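Local coordinates for protein heme peroxidase (Bacteroides thetaiotaomicron, PDB 2GVK) that probably uses a heme cofactor and hydrogen peroxide to oxidise dyes and other substrates, as a member of the dye-decolorizing peroxidase family, at residues Asn31-Ser35 with Pro36-Asp40; Asp74-Thr77 with Arg78-Asp82; Thr272-Arg275 with Met276-Met280. All coordinates share one frame; numbering follows the deposited sequence. Where two conformers were deposited one is given.

How the interactions relate
Interactions 1 and 2 belong together in the N-terminal Dyp-type peroxidase part: the strand-turn-helix stretch 31-40 packs on helix 73-79, with Leu32 on Ala75 and Leu79, and with Arg78 NH2 3.0 Å from Thr33 O in a probable hydrogen bond. Interaction 3 sits in the C-terminal part, its centre about 33 Å from that of interaction 1 and about 27 Å from that of interaction 2. Interaction 1 is a surface turn run by hydroxyls, backbone and a sodium ion. Interactions 2 and 3 are partly buried helical turns: the former packs Trp76 and Phe80 among other aromatic and leucine side chains, whereas the latter has a weak Arg274-Glu278 ion pair at its partly exposed edge.

Interaction 1: residues Asn31-Ser35 with Pro36-Asp40; sequences NLTDS and PDTVD. With NA (sodium ion), chain E.
Hydrogen bonds centred on Ser35 and Thr38 tie this local turn together. Ser35 OG and Thr38 OG1 are 2.8 Å apart, a bond in which either hydroxyl could be the donor. Thr38 OG1 also lies 3.0 Å from Thr33 O, and its single proton has more than one acceptor within reach. Ser35 OG additionally accepts the amide of Asp37, N to OG 3.3 Å with an N-H...O angle of 156°. The serine torsion explains this reach: with chi1 at 87°, OG sits between the backbone N and the carbonyl carbon and points over the chain that follows. Further back, the hydroxyl of Thr33 is held by Gly134 O.

The OG-to-amide bond from Ser35 to Asp37 makes an ST turn, and it overlaps a type I beta turn from Ser35 to Thr38. The latter is closed by a weak bond, Thr38 N to Ser35 O at 3.3 Å. Together they swing the chain from the end of strand 24-32 into the start of helix 38-59, within an antiparallel beta-sheet and helix fold of the dimeric alpha-beta barrel clan.

Apolar contact is slighter. The CD2 branch of Leu32 meets the methyl CG2 of Thr38 at 3.9 Å, the two side chains crossing at a slant, while Leu32 also rests on Ala75 and Leu79 of helix 73-79.

Metal coordination occupies the outer side of the turn. The sodium ion takes Pro36 O at 2.4 Å and Asp37 OD1 at 2.3 Å, so neighbouring residues grip it once through backbone and once through carboxylate. Three waters complete the five ligands found, and one of them donates a hydrogen bond of 2.7 Å to Asp40 OD2.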
ATOM      1  N   ASN A  31     -21.057  25.772  19.838  1.00 11.33           N
ATOM      2  CA  ASN A  31     -21.951  26.186  20.906  1.00 11.51           C
ATOM      3  C   ASN A  31     -23.384  25.891  20.489  1.00 11.69           C
ATOM      4  O   ASN A  31     -23.718  25.959  19.319  1.00 11.53           O
ATOM      5  CB  ASN A  31     -21.822  27.674  21.188  1.00 11.58           C
ATOM      6  CG  ASN A  31     -20.766  27.992  22.231  1.00 13.77           C
ATOM      7  OD1 ASN A  31     -20.217  27.101  22.880  1.00 13.60           O
ATOM      8  ND2 ASN A  31     -20.465  29.289  22.385  1.00 16.16           N
ATOM      9  N   LEU A  32     -24.221  25.559  21.460  1.00 11.86           N
ATOM     10  CA  LEU A  32     -25.637  25.375  21.215  1.00 12.10           C
ATOM     11  C   LEU A  32     -26.321  26.707  21.016  1.00 12.63           C
ATOM     12  O   LEU A  32     -25.970  27.680  21.656  1.00 12.88           O
ATOM     13  CB  LEU A  32     -26.294  24.658  22.401  1.00 12.24           C
ATOM     14  CG  LEU A  32     -25.748  23.279  22.750  1.00 13.10           C
ATOM     15  CD1 LEU A  32     -26.432  22.775  23.993  1.00 14.91           C
ATOM     16  CD2 LEU A  32     -25.933  22.319  21.597  1.00 14.96           C
ATOM     17  N   THR A  33     -27.357  26.713  20.179  1.00 12.99           N
ATOM     18  CA  THR A  33     -28.249  27.868  20.054  1.00 13.69           C
ATOM     19  C   THR A  33     -29.487  27.671  20.920  1.00 14.48           C
ATOM     20  O   THR A  33     -29.746  26.572  21.410  1.00 14.12           O
ATOM     21  CB  THR A  33     -28.733  28.055  18.618  1.00 13.69           C
ATOM     22  OG1 THR A  33     -29.632  26.984  18.267  1.00 14.41           O
ATOM     23  CG2 THR A  33     -27.577  28.090  17.660  1.00 13.71           C
ATOM     24  N   ASP A  34     -30.316  28.710  20.994  1.00 15.52           N
ATOM     25  CA  ASP A  34     -31.545  28.651  21.782  0.70 16.24           C
ATOM     26  C   ASP A  34     -32.761  28.291  20.929  1.00 16.34           C
ATOM     27  O   ASP A  34     -33.892  28.558  21.306  1.00 17.18           O
ATOM     28  CB  ASP A  34     -31.788  29.985  22.488  0.70 16.53           C
ATOM     29  CG  ASP A  34     -30.986  30.122  23.758  0.70 20.07           C
ATOM     30  OD1 ASP A  34     -30.422  29.108  24.225  0.70 25.18           O
ATOM     31  OD2 ASP A  34     -30.947  31.241  24.320  0.70 26.91           O
ATOM     32  N   SER A  35     -32.537  27.666  19.801  1.00 16.23           N
ATOM     33  CA  SER A  35     -33.652  27.311  18.922  1.00 15.98           C
ATOM     34  C   SER A  35     -34.548  26.237  19.566  1.00 15.71           C
ATOM     35  O   SER A  35     -34.100  25.466  20.395  1.00 15.50           O
ATOM     36  CB  SER A  35     -33.155  26.830  17.585  1.00 16.06           C
ATOM     37  OG  SER A  35     -32.891  25.445  17.597  1.00 15.98           O
ATOM     38  N   PRO A  36     -35.799  26.176  19.145  1.00 15.37           N
ATOM     39  CA  PRO A  36     -36.721  25.179  19.704  1.00 15.00           C
ATOM     40  C   PRO A  36     -36.541  23.766  19.133  1.00 14.30           C
ATOM     41  O   PRO A  36     -37.379  22.894  19.377  1.00 14.18           O
ATOM     42  CB  PRO A  36     -38.094  25.735  19.336  1.00 15.26           C
ATOM     43  CG  PRO A  36     -37.873  26.523  18.099  1.00 15.64           C
ATOM     44  CD  PRO A  36     -36.455  27.050  18.153  1.00 15.82           C
ATOM     45  N   ASP A  37     -35.480  23.555  18.353  1.00 13.63           N
ATOM     46  CA  ASP A  37     -35.137  22.226  17.850  1.00 13.14           C
ATOM     47  C   ASP A  37     -33.784  21.740  18.375  1.00 12.44           C
ATOM     48  O   ASP A  37     -33.330  20.657  18.000  1.00 12.83           O
ATOM     49  CB  ASP A  37     -35.037  22.229  16.328  1.00 13.32           C
ATOM     50  CG  ASP A  37     -36.336  22.487  15.647  1.00 14.71           C
ATOM     51  OD1 ASP A  37     -37.384  22.522  16.307  1.00 15.86           O
ATOM     52  OD2 ASP A  37     -36.304  22.655  14.409  1.00 18.30           O
ATOM     53  N   THR A  38     -33.114  22.557  19.180  1.00 11.70           N
ATOM     54  CA  THR A  38     -31.702  22.307  19.514  1.00 11.49           C
ATOM     55  C   THR A  38     -31.495  20.993  20.233  1.00 11.44           C
ATOM     56  O   THR A  38     -30.611  20.211  19.860  1.00 11.14           O
ATOM     57  CB  THR A  38     -31.084  23.478  20.319  1.00 11.49           C
ATOM     58  OG1 THR A  38     -30.956  24.615  19.465  1.00 12.27           O
ATOM     59  CG2 THR A  38     -29.717  23.113  20.825  1.00 11.74           C
ATOM     60  N   VAL A  39     -32.290  20.723  21.254  1.00 11.23           N
ATOM     61  CA  VAL A  39     -32.098  19.477  22.003  1.00 11.58           C
ATOM     62  C   VAL A  39     -32.377  18.270  21.120  1.00 11.79           C
ATOM     63  O   VAL A  39     -31.629  17.316  21.118  1.00 11.67           O
ATOM     64  CB  VAL A  39     -32.982  19.418  23.277  1.00 11.53           C
ATOM     65  CG1 VAL A  39     -32.776  18.086  23.994  1.00 12.84           C
ATOM     66  CG2 VAL A  39     -32.645  20.556  24.202  1.00 13.17           C
ATOM     67  N   ASP A  40     -33.455  18.325  20.369  1.00 12.11           N
ATOM     68  CA  ASP A  40     -33.826  17.201  19.489  1.00 12.65           C
ATOM     69  C   ASP A  40     -32.767  16.915  18.424  1.00 12.59           C
ATOM     70  O   ASP A  40     -32.500  15.758  18.103  1.00 12.77           O
ATOM     71  CB  ASP A  40     -35.158  17.466  18.825  1.00 13.04           C
ATOM     72  CG  ASP A  40     -36.343  17.259  19.774  1.00 15.13           C
ATOM     73  OD1 ASP A  40     -36.141  16.735  20.896  1.00 18.94           O
ATOM     74  OD2 ASP A  40     -37.479  17.594  19.380  1.00 19.68           O
TER
HETATM   75 NA    NA E 320     -38.838  21.722  17.951  1.00 23.19          NA
HETATM   76  O   HOH W   1     -37.615  19.700  17.693  1.00 25.17           O
HETATM   77  O   HOH W   2     -40.415  20.882  16.360  1.00 31.28           O
HETATM   78  O   HOH W   3     -40.534  23.550  18.172  1.00 25.04           O

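Interaction 2: residues Asp74-Thr77 with Arg78-Asp82; sequences DAWT and RLFPD. With EDO (1,2-ethanediol), chain I.
Asp74-Leu79 make up almost the whole of the short helix 73-79, held by three i to i+4 bonds from Arg78 N, Leu79 N and Phe80 N to the carbonyls of Asp74, Ala75 and Trp76, the last of them reaching the first residue to leave helical geometry. In this dimeric alpha-beta barrel fold the helix follows strand 66-72 of the antiparallel sheet. At its start Asp74 N donates to O1 of a 1,2-ethanediol, probably from the crystallisation liquor (3.0 Å, 159°).

One turn apart, Trp76 and Phe80 form a T-shaped (edge-to-face) pair. Phe80 brings its CD2 edge over one face of the indole, offset toward the rim, with the centroids of the indole six-membered ring and the Phe80 ring 5.0 Å apart and the planes at 65°. Trp76 has CG anti to its own nitrogen (chi1 178°), which swings CG to the carbonyl side, and the indole stands out from the helix with a face that Phe80 can reach. Around the pair, Phe305 and Leu315 touch Trp76, Phe71 touches Phe80, and NE1 of Trp76 bonds to Gly84 O.

Leu79 CG lies against Ala75 O at 3.3 Å, and its CD1 makes a loose apolar contact with Ala75 CB at 4.4 Å. The closest approach between the two rings is Trp76 CE3 to Phe80 CD2, 3.7 Å.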
ATOM      1  N   ASP A  74     -21.710  22.836  31.073  1.00 12.04           N
ATOM      2  CA  ASP A  74     -23.006  23.521  31.084  1.00 12.17           C
ATOM      3  C   ASP A  74     -23.974  22.861  30.115  1.00 11.92           C
ATOM      4  O   ASP A  74     -25.163  22.689  30.428  1.00 12.14           O
ATOM      5  CB  ASP A  74     -22.851  24.998  30.715  1.00 12.27           C
ATOM      6  CG  ASP A  74     -22.226  25.832  31.831  1.00 15.52           C
ATOM      7  OD1 ASP A  74     -22.053  25.320  32.975  1.00 17.08           O
ATOM      8  OD2 ASP A  74     -21.924  27.007  31.565  1.00 18.46           O
ATOM      9  N   ALA A  75     -23.470  22.514  28.923  1.00 11.50           N
ATOM     10  CA  ALA A  75     -24.291  21.878  27.885  1.00 11.24           C
ATOM     11  C   ALA A  75     -24.880  20.565  28.358  1.00 11.06           C
ATOM     12  O   ALA A  75     -26.038  20.255  28.074  1.00 10.74           O
ATOM     13  CB  ALA A  75     -23.459  21.663  26.623  1.00 11.34           C
ATOM     14  N   TRP A  76     -24.081  19.775  29.062  1.00 10.96           N
ATOM     15  CA  TRP A  76     -24.538  18.483  29.562  1.00 11.15           C
ATOM     16  C   TRP A  76     -25.780  18.660  30.438  1.00 11.64           C
ATOM     17  O   TRP A  76     -26.770  17.977  30.265  1.00 11.72           O
ATOM     18  CB  TRP A  76     -23.427  17.791  30.361  1.00 11.08           C
ATOM     19  CG  TRP A  76     -23.860  16.463  30.945  1.00 10.97           C
ATOM     20  CD1 TRP A  76     -24.461  16.252  32.173  1.00 11.47           C
ATOM     21  CD2 TRP A  76     -23.844  15.198  30.290  1.00 12.33           C
ATOM     22  NE1 TRP A  76     -24.759  14.917  32.327  1.00 12.79           N
ATOM     23  CE2 TRP A  76     -24.392  14.247  31.192  1.00 12.79           C
ATOM     24  CE3 TRP A  76     -23.351  14.752  29.068  1.00 11.83           C
ATOM     25  CZ2 TRP A  76     -24.493  12.882  30.872  1.00 12.02           C
ATOM     26  CZ3 TRP A  76     -23.499  13.393  28.744  1.00 12.05           C
ATOM     27  CH2 TRP A  76     -24.061  12.491  29.650  1.00 12.00           C
ATOM     28  N   THR A  77     -25.715  19.606  31.360  1.00 12.16           N
ATOM     29  CA  THR A  77     -26.806  19.831  32.285  1.00 12.71           C
ATOM     30  C   THR A  77     -28.041  20.404  31.562  1.00 13.08           C
ATOM     31  O   THR A  77     -29.177  20.043  31.874  1.00 13.12           O
ATOM     32  CB  THR A  77     -26.348  20.736  33.448  1.00 12.93           C
ATOM     33  OG1 THR A  77     -25.503  19.975  34.311  1.00 14.62           O
ATOM     34  CG2 THR A  77     -27.520  21.245  34.240  1.00 14.22           C
ATOM     35  N   ARG A  78     -27.820  21.248  30.571  1.00 13.50           N
ATOM     36  CA  ARG A  78     -28.924  21.772  29.766  1.00 13.97           C
ATOM     37  C   ARG A  78     -29.625  20.671  28.968  1.00 13.82           C
ATOM     38  O   ARG A  78     -30.859  20.574  28.972  1.00 14.00           O
ATOM     39  CB  ARG A  78     -28.444  22.835  28.800  1.00 14.44           C
ATOM     40  CG  ARG A  78     -29.544  23.254  27.839  1.00 17.08           C
ATOM     41  CD  ARG A  78     -29.094  24.184  26.778  1.00 20.98           C
ATOM     42  NE  ARG A  78     -30.140  24.358  25.761  1.00 21.78           N
ATOM     43  CZ  ARG A  78     -29.998  25.091  24.670  1.00 22.90           C
ATOM     44  NH1 ARG A  78     -28.873  25.754  24.468  1.00 24.70           N
ATOM     45  NH2 ARG A  78     -30.994  25.187  23.796  1.00 22.81           N
ATOM     46  N   LEU A  79     -28.839  19.843  28.295  1.00 13.43           N
ATOM     47  CA  LEU A  79     -29.380  18.830  27.411  1.00 13.10           C
ATOM     48  C   LEU A  79     -29.982  17.660  28.149  1.00 13.18           C
ATOM     49  O   LEU A  79     -30.995  17.105  27.711  1.00 13.29           O
ATOM     50  CB  LEU A  79     -28.279  18.293  26.470  1.00 13.18           C
ATOM     51  CG  LEU A  79     -27.691  19.270  25.447  1.00 13.48           C
ATOM     52  CD1 LEU A  79     -26.379  18.776  24.920  1.00 14.28           C
ATOM     53  CD2 LEU A  79     -28.706  19.500  24.307  1.00 14.62           C
ATOM     54  N   PHE A  80     -29.317  17.240  29.242  1.00 12.99           N
ATOM     55  CA  PHE A  80     -29.607  15.978  29.917  1.00 12.86           C
ATOM     56  C   PHE A  80     -29.739  16.175  31.436  1.00 12.93           C
ATOM     57  O   PHE A  80     -28.972  15.618  32.207  1.00 13.14           O
ATOM     58  CB  PHE A  80     -28.476  14.960  29.630  1.00 13.01           C
ATOM     59  CG  PHE A  80     -28.059  14.895  28.164  1.00 12.77           C
ATOM     60  CD1 PHE A  80     -28.966  14.534  27.196  1.00 13.47           C
ATOM     61  CD2 PHE A  80     -26.746  15.176  27.782  1.00 13.59           C
ATOM     62  CE1 PHE A  80     -28.590  14.481  25.839  1.00 15.31           C
ATOM     63  CE2 PHE A  80     -26.371  15.109  26.446  1.00 13.59           C
ATOM     64  CZ  PHE A  80     -27.313  14.771  25.478  1.00 13.71           C
ATOM     65  N   PRO A  81     -30.728  16.947  31.858  1.00 12.85           N
ATOM     66  CA  PRO A  81     -30.892  17.271  33.289  1.00 13.02           C
ATOM     67  C   PRO A  81     -31.114  16.063  34.219  1.00 13.18           C
ATOM     68  O   PRO A  81     -30.868  16.168  35.422  1.00 13.32           O
ATOM     69  CB  PRO A  81     -32.122  18.168  33.296  1.00 13.10           C
ATOM     70  CG  PRO A  81     -32.841  17.839  32.040  1.00 12.92           C
ATOM     71  CD  PRO A  81     -31.797  17.532  31.045  1.00 12.99           C
ATOM     72  N   ASP A  82     -31.582  14.948  33.685  1.00 13.15           N
ATOM     73  CA  ASP A  82     -31.965  13.815  34.542  1.00 13.66           C
ATOM     74  C   ASP A  82     -31.036  12.606  34.421  1.00 13.97           C
ATOM     75  O   ASP A  82     -31.314  11.562  34.985  1.00 13.96           O
ATOM     76  CB  ASP A  82     -33.403  13.399  34.232  1.00 13.66           C
ATOM     77  CG  ASP A  82     -34.435  14.378  34.813  1.00 15.20           C
ATOM     78  OD1 ASP A  82     -34.073  15.552  35.075  1.00 15.85           O
ATOM     79  OD2 ASP A  82     -35.581  13.972  35.038  1.00 14.89           O
TER
HETATM   80  C1  EDO I 324     -19.214  25.733  29.771  1.00 22.84           C
HETATM   81  O1  EDO I 324     -19.413  24.671  30.706  1.00 19.41           O
HETATM   82  C2  EDO I 324     -17.953  25.494  28.896  1.00 23.00           C
HETATM   83  O2  EDO I 324     -18.068  24.250  28.171  1.00 18.03           O

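Interaction 3: residues Thr272-Arg275 with Met276-Met280; sequences TTRR and MLENM
Arg275, Met276 and Glu278 carry most of this local contact along helix 270-281, and Glu278 meets arginines on the turn before it. Arg274 NE lies 3.7 Å from Glu278 OE2, a long and weak salt bridge that holds for one of two arginine conformers only. The main polar grip on Arg274 is different: its NH1 bonds to Ser93 O. Arg275 stands a little farther off, its NE 4.4 Å from Glu278 OE1, opposite charges near each other but too far apart for a salt bridge. Glu278 reaches back because CG is anti to its carbonyl carbon (chi1 -72°), which also brings CG to 3.4 Å from Arg274 O.

The Arg275 carbonyl accepts Asn279 N at 2.9 Å, while its side chain bends at chi2 and chi3 on the Glu278 side.

Met276, a selenomethionine, turns to the inner flank. Its CB sits 3.3 Å from Thr273 O; in one of its two conformers CE comes loosely to 4.2 Å from Thr273 CG2. Thr273 and Leu277 rest on Phe189 of strand 186-195, and Met276 on Phe263 of strand 258-267. With Arg275 and Glu278 on the more exposed flank, Arg274 reaching across to Phe92, Ser93 and Ile95, and apolar groups on the strands, this is an amphipathic helix packed against the antiparallel sheet, as expected of the dimeric alpha-beta barrel fold.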
ATOM      1  N   THR A 272      -5.893  14.360  36.632  1.00 10.83           N
ATOM      2  CA  THR A 272      -4.546  14.144  36.117  1.00 10.84           C
ATOM      3  C   THR A 272      -4.175  15.245  35.133  1.00 10.97           C
ATOM      4  O   THR A 272      -3.083  15.841  35.207  1.00 10.95           O
ATOM      5  CB  THR A 272      -4.420  12.766  35.459  1.00 11.00           C
ATOM      6  OG1 THR A 272      -4.543  11.745  36.469  1.00 12.59           O
ATOM      7  CG2 THR A 272      -3.081  12.606  34.763  1.00 12.29           C
ATOM      8  N   THR A 273      -5.079  15.513  34.208  1.00 11.21           N
ATOM      9  CA  THR A 273      -4.863  16.563  33.228  1.00 11.38           C
ATOM     10  C   THR A 273      -4.682  17.902  33.928  1.00 11.64           C
ATOM     11  O   THR A 273      -3.772  18.667  33.595  1.00 11.58           O
ATOM     12  CB  THR A 273      -6.048  16.657  32.247  1.00 11.27           C
ATOM     13  OG1 THR A 273      -6.345  15.350  31.751  1.00 11.01           O
ATOM     14  CG2 THR A 273      -5.714  17.604  31.081  1.00 11.13           C
ATOM     15  N   ARG A 274      -5.491  18.149  34.940  1.00 12.04           N
ATOM     16  CA  ARG A 274      -5.422  19.419  35.633  0.70 12.41           C
ATOM     17  C   ARG A 274      -4.106  19.548  36.398  1.00 12.01           C
ATOM     18  O   ARG A 274      -3.497  20.603  36.387  1.00 12.28           O
ATOM     19  CB  ARG A 274      -6.614  19.645  36.569  0.70 12.79           C
ATOM     20  CG  ARG A 274      -6.618  21.081  37.105  0.70 17.43           C
ATOM     21  CD  ARG A 274      -7.799  21.437  37.970  0.70 22.48           C
ATOM     22  NE  ARG A 274      -7.526  22.707  38.663  0.70 25.64           N
ATOM     23  CZ  ARG A 274      -7.676  23.923  38.122  0.70 26.33           C
ATOM     24  NH1 ARG A 274      -8.180  24.069  36.906  0.70 24.49           N
ATOM     25  NH2 ARG A 274      -7.363  25.003  38.833  0.70 28.23           N
ATOM     26  N   ARG A 275      -3.621  18.452  36.973  1.00 11.84           N
ATOM     27  CA  ARG A 275      -2.338  18.485  37.672  1.00 11.97           C
ATOM     28  C   ARG A 275      -1.184  18.768  36.708  1.00 11.99           C
ATOM     29  O   ARG A 275      -0.257  19.514  37.032  1.00 11.83           O
ATOM     30  CB  ARG A 275      -2.093  17.176  38.424  1.00 11.88           C
ATOM     31  CG  ARG A 275      -0.709  17.068  39.055  1.00 14.75           C
ATOM     32  CD  ARG A 275      -0.696  16.415  40.432  1.00 17.87           C
ATOM     33  NE  ARG A 275      -1.602  17.073  41.365  1.00 16.37           N
ATOM     34  CZ  ARG A 275      -1.685  16.774  42.655  1.00 15.32           C
ATOM     35  NH1 ARG A 275      -0.917  15.822  43.168  1.00 15.56           N
ATOM     36  NH2 ARG A 275      -2.538  17.421  43.439  1.00 14.85           N
HETATM   37  N   MSE A 276      -1.255  18.168  35.523  1.00 12.02           N
HETATM   38  CA  MSE A 276      -0.297  18.420  34.446  0.70 12.13           C
HETATM   39  C   MSE A 276      -0.294  19.913  34.096  1.00 12.07           C
HETATM   40  O   MSE A 276       0.755  20.542  34.000  1.00 12.07           O
HETATM   41  CB  MSE A 276      -0.673  17.583  33.219  0.70 12.29           C
HETATM   42  CG  MSE A 276       0.238  17.748  32.039  0.70 13.83           C
HETATM   43 SE   MSE A 276      -0.542  17.001  30.414  0.40 19.14          SE
HETATM   44  CE  MSE A 276      -1.799  18.478  30.000  0.70 17.39           C
ATOM     45  N   LEU A 277      -1.490  20.475  33.921  1.00 11.94           N
ATOM     46  CA  LEU A 277      -1.622  21.884  33.608  1.00 12.04           C
ATOM     47  C   LEU A 277      -1.069  22.769  34.728  1.00 12.17           C
ATOM     48  O   LEU A 277      -0.452  23.798  34.455  1.00 12.50           O
ATOM     49  CB  LEU A 277      -3.080  22.242  33.334  1.00 11.95           C
ATOM     50  CG  LEU A 277      -3.680  21.654  32.064  1.00 11.32           C
ATOM     51  CD1 LEU A 277      -5.190  21.807  32.081  1.00 10.89           C
ATOM     52  CD2 LEU A 277      -3.102  22.304  30.834  1.00 13.54           C
ATOM     53  N   GLU A 278      -1.332  22.399  35.978  1.00 12.42           N
ATOM     54  CA  GLU A 278      -0.740  23.144  37.122  1.00 12.92           C
ATOM     55  C   GLU A 278       0.796  23.118  37.028  1.00 12.87           C
ATOM     56  O   GLU A 278       1.456  24.161  37.165  1.00 13.10           O
ATOM     57  CB  GLU A 278      -1.183  22.556  38.437  1.00 13.44           C
ATOM     58  CG  GLU A 278      -2.640  22.825  38.792  1.00 17.90           C
ATOM     59  CD  GLU A 278      -3.079  22.083  40.071  1.00 26.62           C
ATOM     60  OE1 GLU A 278      -2.234  21.373  40.681  1.00 31.26           O
ATOM     61  OE2 GLU A 278      -4.275  22.189  40.450  1.00 32.49           O
ATOM     62  N   ASN A 279       1.363  21.932  36.792  1.00 12.77           N
ATOM     63  CA  ASN A 279       2.810  21.799  36.658  1.00 12.93           C
ATOM     64  C   ASN A 279       3.362  22.697  35.541  1.00 13.00           C
ATOM     65  O   ASN A 279       4.466  23.218  35.646  1.00 13.04           O
ATOM     66  CB  ASN A 279       3.205  20.345  36.374  1.00 12.90           C
ATOM     67  CG  ASN A 279       3.169  19.467  37.612  1.00 13.76           C
ATOM     68  OD1 ASN A 279       2.707  19.876  38.679  1.00 11.86           O
ATOM     69  ND2 ASN A 279       3.647  18.245  37.467  1.00 16.36           N
HETATM   70  N   MSE A 280       2.615  22.814  34.446  1.00 12.91           N
HETATM   71  CA  MSE A 280       3.065  23.594  33.297  1.00 12.92           C
HETATM   72  C   MSE A 280       2.973  25.080  33.539  1.00 12.93           C
HETATM   73  O   MSE A 280       3.952  25.825  33.306  1.00 12.78           O
HETATM   74  CB  MSE A 280       2.233  23.253  32.066  1.00 13.23           C
HETATM   75  CG  MSE A 280       2.469  21.872  31.531  1.00 13.36           C
HETATM   76 SE   MSE A 280       1.163  21.447  30.161  0.70 22.89          SE
HETATM   77  CE  MSE A 280       1.716  22.849  28.798  1.00 18.37           C
TER